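Local coordinates for pyocyanin demethylase (Mycobacterium fortuitum subsp. fortuitum DSM 46621 = ATCC 6841, PDB 5K21), which demethylates the Pseudomonas aeruginosa phenazine pyocyanin to 1-hydroxyphenazine by a tautomerizing reaction, and so inhibits biofilm formation, at residues M34-D44 / D56-V65; D68-L76 / A87-L95. All blocks are in the same frame, centred on the assembly; numbering follows the deposited sequence.

Contact 1 of 2, residues M34-D44 / D56-V65; sequences MDVGDMDIFSD and DGGACFFTNV. With CA (calcium ion), chain G; 6QF (phenazin-1-ol), chain F.
Phe42 and Gly58 face each other as a hydrogen-bonded pair in an antiparallel beta hairpin, two adjacent strands of the allene oxide cyclase-like barrel. From CB, which touches phenazin-1-ol C2, the Phe42 side chain turns between its backbone N and carbonyl carbon (chi1 56°) and lies along the pocket wall. CG meets ligand atoms C2 and C3, and CD1 runs beside Gly58 O. CE1 approaches Gly58 C and ligand N8, while CE2 comes within 3.3 Å of ligand N7 and CZ within 3.3 Å of C10. The ring is thus sandwiched: phenazin-1-ol lies over one face, with ligand C3 above the ring centre, and Gly58 CA makes a CH-pi contact over the other, where Gly58 has no side chain to push the ring away.

Next along the pocket, Asp40 OD2 accepts the ligand hydroxyl O19 at 2.6 Å. The Phe62 ring turns its edge to the Asp40 carboxylate, the two planes being 72° apart, while Met34 SD makes an oblique Met-aromatic contact with that ring. At the far end, a type II turn from Asp35 to Asp38 carries two calcium-binding residues, and Asp28, Phe29, Lys31 and Gly33 complete the site. The turn is tied to the partner strand by Gly37 N to Phe62 O at 2.8 Å, and the calcium ion is held by Asp35 OD1 at 2.3 Å and by both carboxylate oxygens of Asp38.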
loop_
_atom_site.group_PDB
_atom_site.type_symbol
_atom_site.label_atom_id
_atom_site.label_comp_id
_atom_site.label_asym_id
_atom_site.label_seq_id
_atom_site.Cartn_x
_atom_site.Cartn_y
_atom_site.Cartn_z
ATOM N N MET B 34 -13.282 17.831 -2.837
ATOM C CA MET B 34 -12.852 16.513 -3.276
ATOM C C MET B 34 -12.087 16.650 -4.589
ATOM O O MET B 34 -12.625 17.166 -5.578
ATOM C CB MET B 34 -14.064 15.601 -3.449
ATOM C CG MET B 34 -13.744 14.128 -3.292
ATOM S SD MET B 34 -15.205 13.083 -3.486
ATOM C CE MET B 34 -16.301 13.730 -2.224
ATOM N N ASP B 35 -10.838 16.193 -4.607
ATOM C CA ASP B 35 -10.054 16.216 -5.839
ATOM C C ASP B 35 -8.971 15.154 -5.723
ATOM O O ASP B 35 -8.764 14.562 -4.656
ATOM C CB ASP B 35 -9.461 17.614 -6.133
ATOM C CG ASP B 35 -8.351 18.039 -5.156
ATOM O OD1 ASP B 35 -8.396 17.636 -3.989
ATOM O OD2 ASP B 35 -7.429 18.802 -5.569
ATOM N N VAL B 36 -8.297 14.904 -6.846
ATOM C CA VAL B 36 -7.193 13.957 -6.857
ATOM C C VAL B 36 -6.249 14.293 -5.720
ATOM O O VAL B 36 -5.945 15.467 -5.469
ATOM C CB VAL B 36 -6.473 13.975 -8.221
ATOM C CG1 VAL B 36 -5.953 15.356 -8.553
ATOM C CG2 VAL B 36 -5.341 12.969 -8.231
ATOM N N GLY B 37 -5.839 13.253 -4.980
ATOM C CA GLY B 37 -4.878 13.400 -3.908
ATOM C C GLY B 37 -5.477 13.450 -2.530
ATOM O O GLY B 37 -4.731 13.426 -1.544
ATOM N N ASP B 38 -6.792 13.542 -2.415
ATOM C CA ASP B 38 -7.365 13.457 -1.098
ATOM C C ASP B 38 -7.214 12.031 -0.600
ATOM O O ASP B 38 -6.930 11.100 -1.367
ATOM C CB ASP B 38 -8.820 13.923 -1.119
ATOM C CG ASP B 38 -8.941 15.416 -1.392
ATOM O OD1 ASP B 38 -7.935 16.130 -1.222
ATOM O OD2 ASP B 38 -10.025 15.897 -1.741
ATOM N N MET B 39 -7.399 11.857 0.701
ATOM C CA MET B 39 -7.112 10.562 1.294
ATOM C C MET B 39 -7.932 10.354 2.547
ATOM O O MET B 39 -8.137 11.287 3.330
ATOM C CB MET B 39 -5.615 10.512 1.599
ATOM C CG MET B 39 -5.084 9.299 2.260
ATOM S SD MET B 39 -3.384 9.673 2.737
ATOM C CE MET B 39 -2.739 10.501 1.317
ATOM N N ASP B 40 -8.394 9.124 2.732
ATOM C CA ASP B 40 -9.067 8.714 3.953
ATOM C C ASP B 40 -8.230 7.655 4.634
ATOM O O ASP B 40 -7.763 6.716 3.984
ATOM C CB ASP B 40 -10.447 8.139 3.676
ATOM C CG ASP B 40 -11.404 9.147 3.109
ATOM O OD1 ASP B 40 -11.098 10.365 3.092
ATOM O OD2 ASP B 40 -12.481 8.701 2.663
ATOM N N ILE B 41 -8.070 7.792 5.947
ATOM C CA ILE B 41 -7.398 6.796 6.770
ATOM C C ILE B 41 -8.388 6.394 7.857
ATOM O O ILE B 41 -9.069 7.255 8.421
ATOM C CB ILE B 41 -6.077 7.343 7.352
ATOM C CG1 ILE B 41 -5.101 7.640 6.194
ATOM C CG2 ILE B 41 -5.451 6.345 8.316
ATOM C CD1 ILE B 41 -3.870 8.432 6.559
ATOM N N PHE B 42 -8.546 5.093 8.088
ATOM C CA PHE B 42 -9.666 4.670 8.923
ATOM C C PHE B 42 -9.378 3.358 9.641
ATOM O O PHE B 42 -8.487 2.592 9.270
ATOM C CB PHE B 42 -10.930 4.499 8.087
ATOM C CG PHE B 42 -10.752 3.531 6.946
ATOM C CD1 PHE B 42 -10.200 3.946 5.747
ATOM C CD2 PHE B 42 -11.077 2.199 7.102
ATOM C CE1 PHE B 42 -10.006 3.043 4.701
ATOM C CE2 PHE B 42 -10.884 1.308 6.083
ATOM C CZ PHE B 42 -10.343 1.732 4.877
ATOM N N SER B 43 -10.187 3.105 10.670
ATOM C CA SER B 43 -10.200 1.851 11.401
ATOM C C SER B 43 -11.651 1.505 11.675
ATOM O O SER B 43 -12.508 2.392 11.752
ATOM C CB SER B 43 -9.415 1.928 12.726
ATOM O OG SER B 43 -9.846 3.016 13.538
ATOM N N ASP B 44 -11.912 0.210 11.826
ATOM C CA ASP B 44 -13.255 -0.300 12.059
ATOM C C ASP B 44 -13.212 -1.377 13.130
ATOM O O ASP B 44 -12.183 -2.016 13.361
ATOM C CB ASP B 44 -13.871 -0.898 10.793
ATOM C CG ASP B 44 -13.879 0.078 9.625
ATOM O OD1 ASP B 44 -14.812 0.898 9.551
ATOM O OD2 ASP B 44 -12.939 0.038 8.805
ATOM N N ASP B 56 -10.034 -3.530 11.891
ATOM C CA ASP B 56 -9.289 -3.343 10.666
ATOM C C ASP B 56 -8.725 -1.931 10.635
ATOM O O ASP B 56 -8.997 -1.090 11.508
ATOM C CB ASP B 56 -10.132 -3.666 9.408
ATOM C CG ASP B 56 -11.256 -2.664 9.142
ATOM O OD1 ASP B 56 -11.107 -1.451 9.449
ATOM O OD2 ASP B 56 -12.304 -3.105 8.610
ATOM N N GLY B 57 -7.860 -1.742 9.658
ATOM C CA GLY B 57 -7.246 -0.457 9.398
ATOM C C GLY B 57 -6.929 -0.361 7.928
ATOM O O GLY B 57 -6.596 -1.359 7.287
ATOM N N GLY B 58 -7.047 0.846 7.385
ATOM C CA GLY B 58 -6.850 0.993 5.962
ATOM C C GLY B 58 -6.693 2.439 5.558
ATOM O O GLY B 58 -6.824 3.363 6.372
ATOM N N ALA B 59 -6.432 2.604 4.263
ATOM C CA ALA B 59 -6.218 3.911 3.668
ATOM C C ALA B 59 -6.772 3.886 2.257
ATOM O O ALA B 59 -6.635 2.882 1.549
ATOM C CB ALA B 59 -4.723 4.266 3.668
ATOM N N CYS B 60 -7.437 4.975 1.881
ATOM C CA CYS B 60 -7.947 5.174 0.530
ATOM C C CYS B 60 -7.355 6.454 -0.027
ATOM O O CYS B 60 -7.284 7.465 0.676
ATOM C CB CYS B 60 -9.471 5.263 0.511
ATOM S SG CYS B 60 -10.295 3.685 0.882
ATOM N N PHE B 61 -6.903 6.381 -1.275
ATOM C CA PHE B 61 -6.325 7.509 -2.001
ATOM C C PHE B 61 -7.210 7.817 -3.197
ATOM O O PHE B 61 -7.480 6.925 -4.005
ATOM C CB PHE B 61 -4.912 7.172 -2.476
ATOM C CG PHE B 61 -4.032 6.610 -1.402
ATOM C CD1 PHE B 61 -4.005 5.250 -1.141
ATOM C CD2 PHE B 61 -3.241 7.442 -0.646
ATOM C CE1 PHE B 61 -3.199 4.735 -0.110
ATOM C CE2 PHE B 61 -2.434 6.945 0.370
ATOM C CZ PHE B 61 -2.405 5.585 0.628
ATOM N N PHE B 62 -7.647 9.072 -3.313
ATOM C CA PHE B 62 -8.476 9.508 -4.433
ATOM C C PHE B 62 -7.569 9.732 -5.644
ATOM O O PHE B 62 -6.835 10.719 -5.724
ATOM C CB PHE B 62 -9.263 10.753 -4.027
ATOM C CG PHE B 62 -10.348 10.471 -3.022
ATOM C CD1 PHE B 62 -10.039 10.274 -1.680
ATOM C CD2 PHE B 62 -11.676 10.396 -3.414
ATOM C CE1 PHE B 62 -11.022 9.997 -0.748
ATOM C CE2 PHE B 62 -12.677 10.126 -2.479
ATOM C CZ PHE B 62 -12.341 9.924 -1.137
ATOM N N THR B 63 -7.618 8.812 -6.598
ATOM C CA THR B 63 -6.745 8.868 -7.760
ATOM C C THR B 63 -7.355 9.661 -8.897
ATOM O O THR B 63 -6.629 10.158 -9.755
ATOM C CB THR B 63 -6.436 7.440 -8.238
ATOM O OG1 THR B 63 -7.664 6.753 -8.486
ATOM C CG2 THR B 63 -5.659 6.688 -7.179
ATOM N N ASN B 64 -8.672 9.797 -8.919
ATOM C CA ASN B 64 -9.339 10.489 -10.008
ATOM C C ASN B 64 -10.697 10.927 -9.488
ATOM O O ASN B 64 -11.437 10.113 -8.926
ATOM C CB ASN B 64 -9.485 9.589 -11.239
ATOM C CG ASN B 64 -9.883 10.369 -12.469
ATOM O OD1 ASN B 64 -11.042 10.708 -12.646
ATOM N ND2 ASN B 64 -8.907 10.728 -13.284
ATOM N N VAL B 65 -10.991 12.212 -9.616
ATOM C CA VAL B 65 -12.254 12.765 -9.153
ATOM C C VAL B 65 -12.872 13.548 -10.300
ATOM O O VAL B 65 -12.276 14.507 -10.800
ATOM C CB VAL B 65 -12.085 13.666 -7.915
ATOM C CG1 VAL B 65 -13.445 14.244 -7.490
ATOM C CG2 VAL B 65 -11.464 12.883 -6.751
HETATM CA CA CA G . -8.992 18.243 -1.832
HETATM C C4 6QF F . -13.417 4.067 3.862
HETATM C C5 6QF F . -13.397 5.543 3.932
HETATM C C6 6QF F . -13.802 6.232 5.035
HETATM C C10 6QF F . -13.536 1.319 3.962
HETATM C C13 6QF F . -13.159 -0.833 2.843
HETATM C C15 6QF F . -12.659 1.181 1.667
HETATM C C1 6QF F . -14.261 5.520 6.191
HETATM C C2 6QF F . -14.296 4.178 6.183
HETATM C C3 6QF F . -13.883 3.368 5.041
HETATM N N7 6QF F . -13.935 2.017 5.060
HETATM N N8 6QF F . -13.025 3.372 2.760
HETATM C C9 6QF F . -13.069 2.004 2.792
HETATM C C11 6QF F . -13.553 -0.135 3.913
HETATM C C14 6QF F . -12.696 -0.154 1.680
HETATM O O19 6QF F . -12.962 6.185 2.831
#

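Contact 2 of 2, residues D68-L76 / A87-L95; sequences DNPMTYCEL and ARSLTPHTL. With 6QF (phenazin-1-ol), chain F.
The guanidinium of Arg88 has Tyr73 and Glu75 over one face: Tyr73 CE1 lies 3.6 Å from Arg88 NH2, with ring and guanidinium planes 39° apart. Glu75 OE2 sits 3.5 Å from Arg88 NH1 but well out of the guanidinium plane, so this salt bridge works by charge alone. The same oxygen accepts Tyr73 OH through its anti lone pair, which ties the phenol and the carboxylate together beneath the arginine. At the edge of the Tyr73 ring lies Ser89 O. Arg88 also donates through NH2 to Thr77 of the second subunit, while Glu75 OE1 forms a salt bridge with Arg88 of the third subunit.

The other flat group, the His93 imidazole, meets phenazin-1-ol at its edge, and NE2 donates to the ligand hydroxyl O19 at 2.9 Å. With CG anti to the backbone N (chi1 -168°), the ring reaches past Thr72, whose CG2 presses on His93 CB at 3.4 Å. The backbone helps to place it, since His93 N donates to Pro70 O at 2.7 Å, nearly along the C=O axis, just beyond the end of the strand. On the same side of the sheet, one water bridges Thr72 OG1, Ser89 OG and Thr91 OG1, joining three hydroxyls from both strands.

Met71 folds across to Leu90 and Pro92, its CE 3.8 Å from Leu90 CG. Strands 70-80 and 83-92 form this antiparallel hairpin of the barrel; their segments 70-76 and 87-92 run at 165° to each other. Strand 51-65 flanks it beside 70-80, tied by the Cys60–Cys74 disulfide, and strand 98-105 continues the sheet beyond 83-92.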
loop_
_atom_site.group_PDB
_atom_site.type_symbol
_atom_site.label_atom_id
_atom_site.label_comp_id
_atom_site.label_asym_id
_atom_site.label_seq_id
_atom_site.Cartn_x
_atom_site.Cartn_y
_atom_site.Cartn_z
ATOM N N ASP B 68 -18.920 12.787 -11.804
ATOM C CA ASP B 68 -19.626 11.529 -12.008
ATOM C C ASP B 68 -19.031 10.380 -11.196
ATOM O O ASP B 68 -19.770 9.492 -10.755
ATOM C CB ASP B 68 -19.615 11.168 -13.494
ATOM N N ASN B 69 -17.714 10.374 -10.969
ATOM C CA ASN B 69 -17.092 9.201 -10.367
ATOM C C ASN B 69 -15.804 9.560 -9.635
ATOM O O ASN B 69 -14.785 9.855 -10.275
ATOM C CB ASN B 69 -16.800 8.149 -11.440
ATOM N N PRO B 70 -15.792 9.511 -8.306
ATOM C CA PRO B 70 -14.518 9.598 -7.585
ATOM C C PRO B 70 -13.905 8.221 -7.388
ATOM O O PRO B 70 -14.475 7.384 -6.685
ATOM C CB PRO B 70 -14.917 10.240 -6.254
ATOM C CG PRO B 70 -16.316 9.772 -6.021
ATOM C CD PRO B 70 -16.936 9.481 -7.379
ATOM N N MET B 71 -12.766 7.970 -8.027
ATOM C CA MET B 71 -12.067 6.695 -7.934
ATOM C C MET B 71 -11.091 6.716 -6.769
ATOM O O MET B 71 -10.362 7.696 -6.579
ATOM C CB MET B 71 -11.292 6.401 -9.220
ATOM C CG MET B 71 -12.139 6.124 -10.454
ATOM S SD MET B 71 -12.921 4.503 -10.450
ATOM C CE MET B 71 -11.513 3.404 -10.343
ATOM N N THR B 72 -11.064 5.627 -5.997
ATOM C CA THR B 72 -10.101 5.480 -4.916
ATOM C C THR B 72 -9.324 4.194 -5.083
ATOM O O THR B 72 -9.881 3.149 -5.458
ATOM C CB THR B 72 -10.709 5.425 -3.489
ATOM O OG1 THR B 72 -11.713 4.409 -3.417
ATOM C CG2 THR B 72 -11.260 6.766 -3.055
ATOM N N TYR B 73 -8.039 4.296 -4.775
ATOM C CA TYR B 73 -7.194 3.154 -4.491
ATOM C C TYR B 73 -7.232 2.928 -2.985
ATOM O O TYR B 73 -6.869 3.825 -2.216
ATOM C CB TYR B 73 -5.775 3.412 -4.989
ATOM C CG TYR B 73 -4.762 2.477 -4.402
ATOM C CD1 TYR B 73 -4.959 1.107 -4.444
ATOM C CD2 TYR B 73 -3.601 2.955 -3.814
ATOM C CE1 TYR B 73 -4.043 0.237 -3.895
ATOM C CE2 TYR B 73 -2.671 2.086 -3.266
ATOM C CZ TYR B 73 -2.899 0.731 -3.320
ATOM O OH TYR B 73 -1.987 -0.151 -2.783
ATOM N N CYS B 74 -7.725 1.762 -2.562
ATOM C CA CYS B 74 -7.869 1.449 -1.145
ATOM C C CYS B 74 -7.068 0.210 -0.782
ATOM O O CYS B 74 -6.974 -0.750 -1.566
ATOM C CB CYS B 74 -9.319 1.206 -0.756
ATOM S SG CYS B 74 -10.370 2.627 -0.921
ATOM N N GLU B 75 -6.478 0.269 0.403
ATOM C CA GLU B 75 -5.774 -0.838 1.031
ATOM C C GLU B 75 -6.388 -1.071 2.402
ATOM O O GLU B 75 -6.622 -0.118 3.154
ATOM C CB GLU B 75 -4.274 -0.544 1.196
ATOM C CG GLU B 75 -3.413 -0.716 -0.039
ATOM C CD GLU B 75 -3.017 -2.174 -0.292
ATOM O OE1 GLU B 75 -3.485 -3.080 0.447
ATOM O OE2 GLU B 75 -2.208 -2.408 -1.215
ATOM N N LEU B 76 -6.612 -2.343 2.731
ATOM C CA LEU B 76 -7.299 -2.723 3.950
ATOM C C LEU B 76 -6.588 -3.909 4.575
ATOM O O LEU B 76 -6.199 -4.840 3.869
ATOM C CB LEU B 76 -8.763 -3.102 3.647
ATOM C CG LEU B 76 -9.657 -3.539 4.806
ATOM C CD1 LEU B 76 -9.931 -2.342 5.719
ATOM C CD2 LEU B 76 -10.956 -4.103 4.251
ATOM N N ALA B 87 -6.540 -6.806 1.678
ATOM C CA ALA B 87 -7.378 -6.550 0.525
ATOM C C ALA B 87 -7.023 -5.205 -0.088
ATOM O O ALA B 87 -6.521 -4.299 0.585
ATOM C CB ALA B 87 -8.857 -6.566 0.904
ATOM N N ARG B 88 -7.324 -5.071 -1.376
ATOM C CA ARG B 88 -7.078 -3.812 -2.067
ATOM C C ARG B 88 -8.100 -3.650 -3.181
ATOM O O ARG B 88 -8.652 -4.627 -3.691
ATOM C CB ARG B 88 -5.661 -3.735 -2.637
ATOM C CG ARG B 88 -5.394 -4.758 -3.733
ATOM C CD ARG B 88 -3.932 -4.743 -4.122
ATOM N NE ARG B 88 -3.577 -3.588 -4.947
ATOM C CZ ARG B 88 -2.345 -3.116 -5.069
ATOM N NH1 ARG B 88 -1.350 -3.672 -4.382
ATOM N NH2 ARG B 88 -2.097 -2.080 -5.861
ATOM N N SER B 89 -8.352 -2.398 -3.548
ATOM C CA SER B 89 -9.329 -2.094 -4.576
ATOM C C SER B 89 -8.913 -0.832 -5.319
ATOM O O SER B 89 -8.163 0.006 -4.803
ATOM C CB SER B 89 -10.741 -1.917 -4.011
ATOM O OG SER B 89 -10.791 -0.920 -2.997
ATOM N N LEU B 90 -9.380 -0.742 -6.563
ATOM C CA LEU B 90 -9.372 0.500 -7.332
ATOM C C LEU B 90 -10.774 0.608 -7.922
ATOM O O LEU B 90 -11.081 -0.036 -8.933
ATOM C CB LEU B 90 -8.298 0.494 -8.412
ATOM C CG LEU B 90 -8.279 1.749 -9.296
ATOM C CD1 LEU B 90 -7.802 2.948 -8.481
ATOM C CD2 LEU B 90 -7.389 1.569 -10.511
ATOM N N THR B 91 -11.645 1.359 -7.268
ATOM C CA THR B 91 -13.063 1.338 -7.629
ATOM C C THR B 91 -13.623 2.712 -7.386
ATOM O O THR B 91 -13.029 3.527 -6.670
ATOM C CB THR B 91 -13.850 0.325 -6.786
ATOM O OG1 THR B 91 -13.826 0.751 -5.418
ATOM C CG2 THR B 91 -13.264 -1.071 -6.864
ATOM N N PRO B 92 -14.804 3.003 -7.921
ATOM C CA PRO B 92 -15.530 4.186 -7.469
ATOM C C PRO B 92 -15.722 4.148 -5.961
ATOM O O PRO B 92 -15.910 3.086 -5.364
ATOM C CB PRO B 92 -16.861 4.099 -8.225
ATOM C CG PRO B 92 -16.540 3.300 -9.461
ATOM C CD PRO B 92 -15.499 2.306 -9.022
ATOM N N HIS B 93 -15.644 5.319 -5.345
ATOM C CA HIS B 93 -15.772 5.457 -3.904
ATOM C C HIS B 93 -17.103 6.147 -3.626
ATOM O O HIS B 93 -17.178 7.340 -3.319
ATOM C CB HIS B 93 -14.585 6.231 -3.334
ATOM C CG HIS B 93 -14.483 6.175 -1.842
ATOM N ND1 HIS B 93 -14.955 7.178 -1.022
ATOM C CD2 HIS B 93 -13.955 5.234 -1.021
ATOM C CE1 HIS B 93 -14.725 6.857 0.238
ATOM N NE2 HIS B 93 -14.119 5.683 0.267
ATOM N N THR B 94 -18.166 5.372 -3.806
ATOM C CA THR B 94 -19.544 5.804 -3.668
ATOM C C THR B 94 -20.237 4.883 -2.674
ATOM O O THR B 94 -19.634 3.959 -2.132
ATOM C CB THR B 94 -20.260 5.776 -5.025
ATOM O OG1 THR B 94 -20.489 4.415 -5.411
ATOM C CG2 THR B 94 -19.429 6.464 -6.092
ATOM N N LEU B 95 -21.522 5.129 -2.437
ATOM C CA LEU B 95 -22.286 4.266 -1.542
ATOM C C LEU B 95 -22.592 2.894 -2.146
ATOM O O LEU B 95 -23.031 2.002 -1.414
ATOM C CB LEU B 95 -23.568 4.971 -1.104
ATOM C CG LEU B 95 -23.335 6.401 -0.603
ATOM C CD1 LEU B 95 -24.638 7.055 -0.188
ATOM C CD2 LEU B 95 -22.318 6.429 0.541
HETATM C C4 6QF F . -13.417 4.067 3.862
HETATM C C5 6QF F . -13.397 5.543 3.932
HETATM C C6 6QF F . -13.802 6.232 5.035
HETATM C C10 6QF F . -13.536 1.319 3.962
HETATM C C13 6QF F . -13.159 -0.833 2.843
HETATM C C15 6QF F . -12.659 1.181 1.667
HETATM C C1 6QF F . -14.261 5.520 6.191
HETATM C C2 6QF F . -14.296 4.178 6.183
HETATM C C3 6QF F . -13.883 3.368 5.041
HETATM N N7 6QF F . -13.935 2.017 5.060
HETATM N N8 6QF F . -13.025 3.372 2.760
HETATM C C9 6QF F . -13.069 2.004 2.792
HETATM C C11 6QF F . -13.553 -0.135 3.913
HETATM C C14 6QF F . -12.696 -0.154 1.680
HETATM O O19 6QF F . -12.962 6.185 2.831
HETATM O O HOH W 1 -11.746 1.532 -3.869
#

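Contacts 1 and 2 are successive hairpins of one barrel, joined where strands 51-65 and 70-80 pair side by side and where the Cys60–Cys74 disulfide crosses between them (SG to SG 2.1 Å). Both are largely buried, and both grip the hydroxyl of phenazin-1-ol, contact 1 as acceptor and contact 2 as donor. Their remaining chemistry differs. Contact 1 adds an aromatic face that lies against the ligand and ends in a calcium-binding turn, whereas contact 2 carries a water-linked set of hydroxyls and a charged cluster. Each also reaches other subunits of the trimer: Ser43, Thr63 and Asn64 serve contact 1, and Glu75 and Arg88 serve contact 2.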